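Local coordinates for protein FKBP-type peptidyl-prolyl cis-trans isomerase fkpA (Escherichia coli, PDB 1Q6H) that catalyses the cis-trans isomerisation of peptidyl-proline bonds in the periplasm of Escherichia coli and also acts as a chaperone in protein folding, at residues L123-E129 / K189-P195; D138-V144 / W177-K182; D95-E100 / P209-T213. All coordinates share one frame; numbering follows the deposited sequence.

Contact 1: residues L123-E129 / K189-P195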
loop_
_atom_site.group_PDB
_atom_site.type_symbol
_atom_site.label_atom_id
_atom_site.label_comp_id
_atom_site.label_asym_id
_atom_site.label_seq_id
_atom_site.Cartn_x
_atom_site.Cartn_y
_atom_site.Cartn_z
ATOM N N LEU A 123 31.746 -10.718 26.557
ATOM C CA LEU A 123 31.842 -11.664 25.478
ATOM C C LEU A 123 32.274 -13.011 26.075
ATOM O O LEU A 123 33.194 -13.072 26.924
ATOM C CB LEU A 123 32.913 -11.209 24.499
ATOM C CG LEU A 123 33.270 -12.203 23.391
ATOM C CD1 LEU A 123 32.133 -12.369 22.391
ATOM C CD2 LEU A 123 34.495 -11.714 22.675
ATOM N N VAL A 124 31.630 -14.094 25.651
ATOM C CA VAL A 124 32.045 -15.410 26.077
ATOM C C VAL A 124 32.669 -16.125 24.876
ATOM O O VAL A 124 32.144 -16.079 23.747
ATOM C CB VAL A 124 30.863 -16.189 26.648
ATOM C CG1 VAL A 124 31.259 -17.590 27.082
ATOM C CG2 VAL A 124 30.219 -15.400 27.780
ATOM N N TYR A 125 33.826 -16.745 25.075
ATOM C CA TYR A 125 34.504 -17.365 23.943
ATOM C C TYR A 125 35.292 -18.601 24.273
ATOM O O TYR A 125 35.711 -18.825 25.403
ATOM C CB TYR A 125 35.404 -16.344 23.240
ATOM C CG TYR A 125 36.566 -15.870 24.050
ATOM C CD1 TYR A 125 36.450 -14.753 24.866
ATOM C CD2 TYR A 125 37.768 -16.535 24.032
ATOM C CE1 TYR A 125 37.488 -14.320 25.620
ATOM C CE2 TYR A 125 38.819 -16.105 24.778
ATOM C CZ TYR A 125 38.675 -14.991 25.576
ATOM O OH TYR A 125 39.710 -14.521 26.332
ATOM N N GLN A 126 35.476 -19.414 23.245
ATOM C CA GLN A 126 36.206 -20.661 23.354
ATOM C C GLN A 126 37.148 -20.790 22.179
ATOM O O GLN A 126 36.722 -20.936 21.039
ATOM C CB GLN A 126 35.245 -21.816 23.365
ATOM C CG GLN A 126 35.909 -23.163 23.498
ATOM C CD GLN A 126 34.907 -24.270 23.398
ATOM O OE1 GLN A 126 33.863 -24.117 22.748
ATOM N NE2 GLN A 126 35.202 -25.390 24.028
ATOM N N VAL A 127 38.440 -20.721 22.464
ATOM C CA VAL A 127 39.432 -20.879 21.435
ATOM C C VAL A 127 39.468 -22.349 21.159
ATOM O O VAL A 127 39.533 -23.152 22.081
ATOM C CB VAL A 127 40.848 -20.415 21.868
ATOM C CG1 VAL A 127 41.900 -20.711 20.779
ATOM C CG2 VAL A 127 40.845 -18.929 22.208
ATOM N N VAL A 128 39.397 -22.697 19.885
ATOM C CA VAL A 128 39.464 -24.085 19.455
ATOM C C VAL A 128 40.869 -24.324 18.931
ATOM O O VAL A 128 41.504 -25.303 19.313
ATOM C CB VAL A 128 38.398 -24.371 18.413
ATOM C CG1 VAL A 128 38.448 -25.789 17.952
ATOM C CG2 VAL A 128 37.017 -24.053 18.999
ATOM N N GLU A 129 41.348 -23.393 18.109
ATOM C CA GLU A 129 42.712 -23.401 17.575
ATOM C C GLU A 129 43.238 -21.994 17.578
ATOM O O GLU A 129 42.586 -21.086 17.083
ATOM C CB GLU A 129 42.768 -23.886 16.130
ATOM C CG GLU A 129 42.326 -25.309 15.993
ATOM C CD GLU A 129 42.497 -25.847 14.593
ATOM O OE1 GLU A 129 43.217 -25.223 13.774
ATOM O OE2 GLU A 129 41.927 -26.927 14.334
ATOM N N LYS A 189 40.556 -20.937 15.041
ATOM C CA LYS A 189 39.132 -21.191 15.064
ATOM C C LYS A 189 38.642 -20.835 16.457
ATOM O O LYS A 189 39.304 -21.150 17.446
ATOM C CB LYS A 189 38.854 -22.670 14.791
ATOM C CG LYS A 189 39.538 -23.176 13.559
ATOM C CD LYS A 189 39.246 -24.629 13.272
ATOM C CE LYS A 189 39.854 -25.040 11.917
ATOM N NZ LYS A 189 41.021 -24.209 11.523
ATOM N N ILE A 190 37.492 -20.178 16.553
ATOM C CA ILE A 190 36.992 -19.734 17.848
ATOM C C ILE A 190 35.490 -19.743 17.832
ATOM O O ILE A 190 34.891 -19.523 16.800
ATOM C CB ILE A 190 37.486 -18.322 18.153
ATOM C CG1 ILE A 190 37.067 -17.903 19.557
ATOM C CG2 ILE A 190 36.923 -17.292 17.142
ATOM C CD1 ILE A 190 37.820 -16.654 20.039
ATOM N N LYS A 191 34.895 -20.099 18.961
ATOM C CA LYS A 191 33.471 -20.025 19.109
ATOM C C LYS A 191 33.177 -18.782 19.927
ATOM O O LYS A 191 33.780 -18.535 21.002
ATOM C CB LYS A 191 32.945 -21.283 19.761
ATOM C CG LYS A 191 31.477 -21.271 20.118
ATOM C CD LYS A 191 31.084 -22.653 20.682
ATOM C CE LYS A 191 29.691 -22.662 21.296
ATOM N NZ LYS A 191 29.199 -24.081 21.497
ATOM N N LEU A 192 32.278 -17.964 19.414
ATOM C CA LEU A 192 31.906 -16.730 20.104
ATOM C C LEU A 192 30.475 -16.812 20.544
ATOM O O LEU A 192 29.599 -17.192 19.752
ATOM C CB LEU A 192 32.083 -15.516 19.186
ATOM C CG LEU A 192 33.464 -15.298 18.592
ATOM C CD1 LEU A 192 33.437 -14.181 17.585
ATOM C CD2 LEU A 192 34.467 -14.999 19.627
ATOM N N VAL A 193 30.231 -16.462 21.804
ATOM C CA VAL A 193 28.883 -16.422 22.344
ATOM C C VAL A 193 28.682 -14.993 22.743
ATOM O O VAL A 193 29.270 -14.507 23.710
ATOM C CB VAL A 193 28.684 -17.430 23.461
ATOM C CG1 VAL A 193 27.345 -17.290 24.049
ATOM C CG2 VAL A 193 28.823 -18.840 22.885
ATOM N N ILE A 194 27.948 -14.283 21.903
ATOM C CA ILE A 194 27.907 -12.825 22.002
ATOM C C ILE A 194 26.621 -12.309 22.584
ATOM O O ILE A 194 25.526 -12.580 22.037
ATOM C CB ILE A 194 28.107 -12.213 20.614
ATOM C CG1 ILE A 194 29.237 -12.910 19.859
ATOM C CG2 ILE A 194 28.313 -10.737 20.720
ATOM C CD1 ILE A 194 29.549 -12.318 18.475
ATOM N N PRO A 195 26.731 -11.563 23.674
ATOM C CA PRO A 195 25.546 -10.894 24.265
ATOM C C PRO A 195 24.964 -9.846 23.298
ATOM O O PRO A 195 25.743 -9.256 22.540
ATOM C CB PRO A 195 26.102 -10.163 25.483
ATOM C CG PRO A 195 27.529 -10.336 25.491
ATOM C CD PRO A 195 27.979 -11.227 24.378
HETATM O O HOH W 1 31.823 -25.768 22.895
#

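Contact 2: residues D138-V144 / W177-K182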
loop_
_atom_site.group_PDB
_atom_site.type_symbol
_atom_site.label_atom_id
_atom_site.label_comp_id
_atom_site.label_asym_id
_atom_site.label_seq_id
_atom_site.Cartn_x
_atom_site.Cartn_y
_atom_site.Cartn_z
ATOM N N ASP A 138 42.490 -3.491 14.764
ATOM C CA ASP A 138 41.294 -2.754 14.314
ATOM C C ASP A 138 41.163 -2.405 12.823
ATOM O O ASP A 138 40.105 -2.613 12.207
ATOM C CB ASP A 138 41.092 -1.502 15.177
ATOM C CG ASP A 138 40.371 -1.817 16.491
ATOM O OD1 ASP A 138 39.904 -2.967 16.675
ATOM O OD2 ASP A 138 40.231 -0.994 17.405
ATOM N N SER A 139 42.202 -1.862 12.222
ATOM C CA SER A 139 42.071 -1.470 10.825
ATOM C C SER A 139 42.325 -2.614 9.825
ATOM O O SER A 139 42.232 -2.401 8.596
ATOM C CB SER A 139 43.014 -0.322 10.537
ATOM O OG SER A 139 44.332 -0.787 10.692
ATOM N N ASP A 140 42.611 -3.819 10.325
ATOM C CA ASP A 140 42.882 -4.944 9.434
ATOM C C ASP A 140 41.648 -5.473 8.747
ATOM O O ASP A 140 40.533 -5.350 9.263
ATOM C CB ASP A 140 43.442 -6.145 10.190
ATOM C CG ASP A 140 44.829 -5.908 10.749
ATOM O OD1 ASP A 140 45.556 -5.015 10.237
ATOM O OD2 ASP A 140 45.242 -6.584 11.715
ATOM N N THR A 141 41.880 -6.133 7.616
ATOM C CA THR A 141 40.855 -6.889 6.948
ATOM C C THR A 141 40.982 -8.343 7.381
ATOM O O THR A 141 42.081 -8.896 7.411
ATOM C CB THR A 141 41.014 -6.787 5.429
ATOM O OG1 THR A 141 40.883 -5.420 5.013
ATOM C CG2 THR A 141 39.879 -7.486 4.757
ATOM N N VAL A 142 39.864 -8.959 7.724
ATOM C CA VAL A 142 39.861 -10.358 8.085
ATOM C C VAL A 142 39.010 -11.126 7.091
ATOM O O VAL A 142 38.040 -10.589 6.538
ATOM C CB VAL A 142 39.314 -10.622 9.539
ATOM C CG1 VAL A 142 40.268 -10.094 10.635
ATOM C CG2 VAL A 142 37.939 -10.043 9.729
ATOM N N VAL A 143 39.385 -12.393 6.890
ATOM C CA VAL A 143 38.690 -13.310 6.018
ATOM C C VAL A 143 38.329 -14.525 6.864
ATOM O O VAL A 143 39.206 -15.196 7.457
ATOM C CB VAL A 143 39.569 -13.726 4.831
ATOM C CG1 VAL A 143 38.788 -14.598 3.862
ATOM C CG2 VAL A 143 40.131 -12.480 4.087
ATOM N N VAL A 144 37.044 -14.807 6.939
ATOM C CA VAL A 144 36.552 -15.858 7.790
ATOM C C VAL A 144 35.489 -16.739 7.165
ATOM O O VAL A 144 34.738 -16.322 6.312
ATOM C CB VAL A 144 35.888 -15.292 9.065
ATOM C CG1 VAL A 144 36.879 -14.546 9.943
ATOM C CG2 VAL A 144 34.725 -14.368 8.704
ATOM N N TRP A 177 32.449 -9.396 17.289
ATOM C CA TRP A 177 33.337 -9.937 16.305
ATOM C C TRP A 177 34.658 -9.201 16.402
ATOM O O TRP A 177 35.713 -9.822 16.381
ATOM C CB TRP A 177 32.762 -9.832 14.884
ATOM C CG TRP A 177 32.028 -11.024 14.437
ATOM C CD1 TRP A 177 30.743 -11.336 14.710
ATOM C CD2 TRP A 177 32.520 -12.070 13.608
ATOM N NE1 TRP A 177 30.396 -12.523 14.109
ATOM C CE2 TRP A 177 31.471 -12.982 13.409
ATOM C CE3 TRP A 177 33.755 -12.346 13.040
ATOM C CZ2 TRP A 177 31.617 -14.139 12.660
ATOM C CZ3 TRP A 177 33.901 -13.481 12.290
ATOM C CH2 TRP A 177 32.835 -14.370 12.105
ATOM N N THR A 178 34.588 -7.880 16.449
ATOM C CA THR A 178 35.779 -7.057 16.560
ATOM C C THR A 178 36.689 -7.497 17.706
ATOM O O THR A 178 37.884 -7.653 17.528
ATOM C CB THR A 178 35.381 -5.608 16.780
ATOM O OG1 THR A 178 34.600 -5.141 15.669
ATOM C CG2 THR A 178 36.629 -4.714 16.807
ATOM N N GLU A 179 36.107 -7.672 18.882
ATOM C CA GLU A 179 36.844 -8.144 20.041
ATOM C C GLU A 179 37.222 -9.611 19.931
ATOM O O GLU A 179 38.361 -9.984 20.195
ATOM C CB GLU A 179 35.964 -7.993 21.278
ATOM C CG GLU A 179 36.553 -8.543 22.559
ATOM C CD GLU A 179 35.581 -8.445 23.726
ATOM O OE1 GLU A 179 34.432 -7.870 23.584
ATOM O OE2 GLU A 179 35.974 -8.941 24.800
ATOM N N GLY A 180 36.250 -10.440 19.604
ATOM C CA GLY A 180 36.445 -11.879 19.588
ATOM C C GLY A 180 37.599 -12.365 18.744
ATOM O O GLY A 180 38.400 -13.189 19.191
ATOM N N LEU A 181 37.710 -11.854 17.519
ATOM C CA LEU A 181 38.721 -12.359 16.592
ATOM C C LEU A 181 40.120 -11.979 17.032
ATOM O O LEU A 181 41.098 -12.622 16.661
ATOM C CB LEU A 181 38.444 -11.882 15.163
ATOM C CG LEU A 181 37.163 -12.389 14.519
ATOM C CD1 LEU A 181 37.049 -11.817 13.076
ATOM C CD2 LEU A 181 37.144 -13.921 14.487
ATOM N N LYS A 182 40.236 -10.992 17.898
ATOM C CA LYS A 182 41.570 -10.645 18.402
ATOM C C LYS A 182 42.164 -11.733 19.321
ATOM O O LYS A 182 43.342 -11.655 19.715
ATOM C CB LYS A 182 41.517 -9.307 19.144
ATOM C CG LYS A 182 41.214 -8.136 18.247
ATOM C CD LYS A 182 41.074 -6.836 18.981
ATOM C CE LYS A 182 40.691 -5.704 17.982
ATOM N NZ LYS A 182 40.290 -4.479 18.612
#

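Contact 3: residues D95-E100 / P209-T213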
loop_
_atom_site.group_PDB
_atom_site.type_symbol
_atom_site.label_atom_id
_atom_site.label_comp_id
_atom_site.label_asym_id
_atom_site.label_seq_id
_atom_site.Cartn_x
_atom_site.Cartn_y
_atom_site.Cartn_z
ATOM N N ASP A 95 9.357 -10.147 24.021
ATOM C CA ASP A 95 10.375 -10.984 23.398
ATOM C C ASP A 95 11.742 -10.450 23.835
ATOM O O ASP A 95 12.634 -11.210 24.170
ATOM C CB ASP A 95 10.257 -10.981 21.882
ATOM C CG ASP A 95 9.018 -11.729 21.366
ATOM O OD1 ASP A 95 8.342 -12.444 22.150
ATOM O OD2 ASP A 95 8.647 -11.627 20.166
ATOM N N ALA A 96 11.897 -9.131 23.870
ATOM C CA ALA A 96 13.168 -8.577 24.282
ATOM C C ALA A 96 13.566 -9.056 25.695
ATOM O O ALA A 96 14.720 -9.437 25.927
ATOM C CB ALA A 96 13.156 -7.077 24.207
ATOM N N ALA A 97 12.615 -9.042 26.627
ATOM C CA ALA A 97 12.883 -9.445 28.000
ATOM C C ALA A 97 13.157 -10.947 28.109
ATOM O O ALA A 97 14.103 -11.375 28.764
ATOM C CB ALA A 97 11.716 -9.017 28.934
ATOM N N ASP A 98 12.324 -11.740 27.458
ATOM C CA ASP A 98 12.467 -13.185 27.479
ATOM C C ASP A 98 13.820 -13.608 26.887
ATOM O O ASP A 98 14.532 -14.427 27.464
ATOM C CB ASP A 98 11.318 -13.847 26.701
ATOM C CG ASP A 98 9.973 -13.714 27.401
ATOM O OD1 ASP A 98 9.960 -13.306 28.577
ATOM O OD2 ASP A 98 8.870 -13.994 26.860
ATOM N N ASN A 99 14.188 -13.014 25.759
ATOM C CA ASN A 99 15.426 -13.382 25.101
ATOM C C ASN A 99 16.623 -12.957 25.930
ATOM O O ASN A 99 17.604 -13.710 26.012
ATOM C CB ASN A 99 15.488 -12.824 23.672
ATOM C CG ASN A 99 14.518 -13.544 22.720
ATOM O OD1 ASN A 99 14.071 -14.650 22.990
ATOM N ND2 ASN A 99 14.182 -12.900 21.618
ATOM N N GLU A 100 16.550 -11.773 26.553
ATOM C CA GLU A 100 17.626 -11.335 27.426
ATOM C C GLU A 100 17.805 -12.363 28.553
ATOM O O GLU A 100 18.916 -12.686 28.914
ATOM C CB GLU A 100 17.334 -9.948 28.009
ATOM C CG GLU A 100 18.453 -9.311 28.850
ATOM C CD GLU A 100 19.480 -8.535 28.023
ATOM O OE1 GLU A 100 19.301 -8.398 26.785
ATOM O OE2 GLU A 100 20.478 -8.061 28.613
ATOM N N PRO A 209 16.018 -11.931 16.462
ATOM C CA PRO A 209 15.077 -11.316 17.399
ATOM C C PRO A 209 15.732 -10.422 18.463
ATOM O O PRO A 209 16.929 -10.470 18.747
ATOM C CB PRO A 209 14.348 -12.513 18.029
ATOM C CG PRO A 209 14.706 -13.722 17.147
ATOM C CD PRO A 209 16.006 -13.406 16.516
ATOM N N PRO A 210 14.915 -9.545 19.024
ATOM C CA PRO A 210 15.352 -8.610 20.059
ATOM C C PRO A 210 16.136 -9.263 21.158
ATOM O O PRO A 210 15.736 -10.328 21.658
ATOM C CB PRO A 210 14.024 -8.087 20.619
ATOM C CG PRO A 210 13.094 -8.192 19.513
ATOM C CD PRO A 210 13.498 -9.384 18.696
ATOM N N ASN A 211 17.220 -8.621 21.572
ATOM C CA ASN A 211 18.056 -9.128 22.638
ATOM C C ASN A 211 18.529 -10.589 22.475
ATOM O O ASN A 211 18.555 -11.351 23.422
ATOM C CB ASN A 211 17.364 -8.912 23.972
ATOM C CG ASN A 211 17.417 -7.458 24.411
ATOM O OD1 ASN A 211 18.275 -6.704 23.960
ATOM N ND2 ASN A 211 16.481 -7.057 25.272
ATOM N N SER A 212 18.886 -10.971 21.257
ATOM C CA SER A 212 19.394 -12.310 20.997
ATOM C C SER A 212 20.885 -12.439 21.278
ATOM O O SER A 212 21.700 -11.656 20.811
ATOM C CB SER A 212 19.155 -12.724 19.544
ATOM O OG SER A 212 17.769 -12.856 19.265
ATOM N N THR A 213 21.217 -13.409 22.102
ATOM C CA THR A 213 22.591 -13.846 22.216
ATOM C C THR A 213 22.887 -14.639 20.937
ATOM O O THR A 213 22.038 -15.436 20.457
ATOM C CB THR A 213 22.762 -14.689 23.468
ATOM O OG1 THR A 213 22.792 -13.825 24.613
ATOM C CG2 THR A 213 24.117 -15.391 23.489
HETATM O O HOH W 2 19.031 -14.959 23.552
#

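Contact 1: residues L123-E129 / K189-P195
A classic beta bulge closes one end of an antiparallel strand pair, with Val128 and Glu129 both facing Lys189. Lys189 O is gripped by two backbone donors, Val128 N at 2.9 Å and Glu129 N at 3.1 Å, and Lys189 N returns a bond to Glu129 O. Ahead of the bulge the strand axes run 164° apart. Val124 pairs with Val193 and Gln126 with Lys191 as hydrogen-bonded pairs, the shortest of these backbone bonds being Val193 N to Val124 O at 2.8 Å. Lys189-Pro195 also pairs along its other edge with strand 214-223, which makes it an inner strand of the FKBP sheet.

The two faces differ. On one, Val124 and Val193 meet through their CB atoms at 4.1 Å, and Phe110 of helix 70-112 covers them together with parts of Gln126 and Lys191. On the other, Tyr125 CB rests near Leu192 CD2. With CG between the backbone N and the carbonyl carbon (chi1 66°), the Tyr125 ring leads away from Lys189-Pro195, and Ile190 CD1 meets its CD2 obliquely at 4.0 Å. Leu123 CD1 lies alongside Ile194 CG1.

At the bulge, Glu129 and Lys189 run side by side, and a bend at the last lysine torsion (chi4 26°) brings Lys189 NZ to Glu129 OE1 at 3.3 Å. Separately, further along the strands, a water donates to Gln126 OE1 at 2.6 Å and accepts only weakly from Lys191 NZ. The backbone bonds therefore fix the register, while the long, weakly directed salt bridge probably adds mainly charge compensation beside the bulge.

Contact 2: residues D138-V144 / W177-K182
Trp177 overlaps Val144 with the six-membered end of its indole: CZ3 of Trp177 lies 3.8 Å from Val144 CG2 and 3.9 Å from Val144 CG1. The two methyls come differently, CG1 at the ring edge and in its plane, CG2 obliquely. Val144 sets CG1 anti to its carbonyl carbon (chi1 -64°), which leaves CG2 between the backbone N and the carbonyl carbon and turns both branches to the helix. One helical turn on from Trp177, Leu181 brings a single methyl, CD1, to both valines. It meets Val142 CG2 at 3.9 Å, the side chains passing at a slant, and Val144 CG1 at 4.2 Å, tip to tip.

This is the core of the FKBP fold, in which a short helix, here 175-180, lies in the concave side of the sheet. Val142 and Val144 alternate along strand 141-150 with Val143, which points away from the helix. Phe168 and Val218 from neighbouring strands pack onto the same cluster, and Phe216 and Tyr146 each meet the Trp177 ring edge-to-face. As in other FKBPs, this tryptophan probably forms the floor of the proline pocket.

Beyond the apolar part, a salt bridge spans the outer end. Lys182, extended beyond CG (chi2 176°, chi3 -177°), brings NZ to Asp138 OD1; the modelled 2.5 Å is too short to be taken literally. Were Asp138 replaced by an alanine, Lys182 NZ would probably lose this counter-charge and its chain would be likely to swing more freely. Thr178 CG2 lies 3.7 Å from Asp138 OD1, while the threonine hydroxyl bonds to Leu170 O.

Contact 3: residues D95-E100 / P209-T213
The side-chain amide of Asn211 has Glu100 over one face and Ala96 at its edge. Glu100 OE1 stands almost straight above Asn211 CG at 3.2 Å, with carboxylate and amide planes 67° apart. The angle from OE1 to Asn211 ND2 is too poor for a hydrogen bond, and OE1 and OD1 are both acceptors. In the amide plane itself, Asn211 ND2 donates to Ala96 O at 3.0 Å. On the acceptor side that donor sits 56° out of the carbonyl plane, and Glu100 N reaches the same oxygen from the opposite face, as the ordinary helix bond.

The amide of Asn99 is used in the other sense. Its ND2 donates to Pro210 O at 3.0 Å, and donor and acceptor lie in each other's planes. Asn99 CG is anti to the carbonyl carbon (chi1 -71°), which points the amide from the helix to the turn, and Pro209 CB approaches its ND2 at 3.6 Å. Beside these bonds Ala96 CB packs on Pro210 CB at 3.8 Å.

Pro209-Ser212 form a type II beta turn; Asn211 takes its third position with positive phi, and Ser212 OG donates to Pro209 O at 2.6 Å. A water joins Asn99 O to Thr213 N. Helix 70-112 thus meets a loop that in other FKBPs borders the proline pocket and probably does so here. Two reciprocal amide-to-carbonyl bonds dock the turn. The Glu100 carboxylate may gain from the electron-poor Asn211 CG, offset by OD1, and nearby Glu197 may raise its pKa or favour a shared proton.

In the fold
Contacts 1 and 2 share the isomerase sheet and touch, their centres about 13 Å apart: Leu192 CD2 comes within 3.7 Å of Gly180 CA, and Leu123 CD2 within 3.6 Å of Glu179 CD, so Leu123, just ahead of strand 124-127, and Leu192 of strand 189-194 pack on helix 175-180. Contact 3 joins the long helix 70-112 to the isomerase domain. Its centre is about 20 Å from that of contact 1, yet Val193 CG1 meets Thr213 CG2 at 3.8 Å, and the helix fixed at 95-100 also reaches contact 1 through Phe110. Contacts 2 and 3, about 10 Å apart at their nearest atoms, probably lie at the floor and border of one pocket.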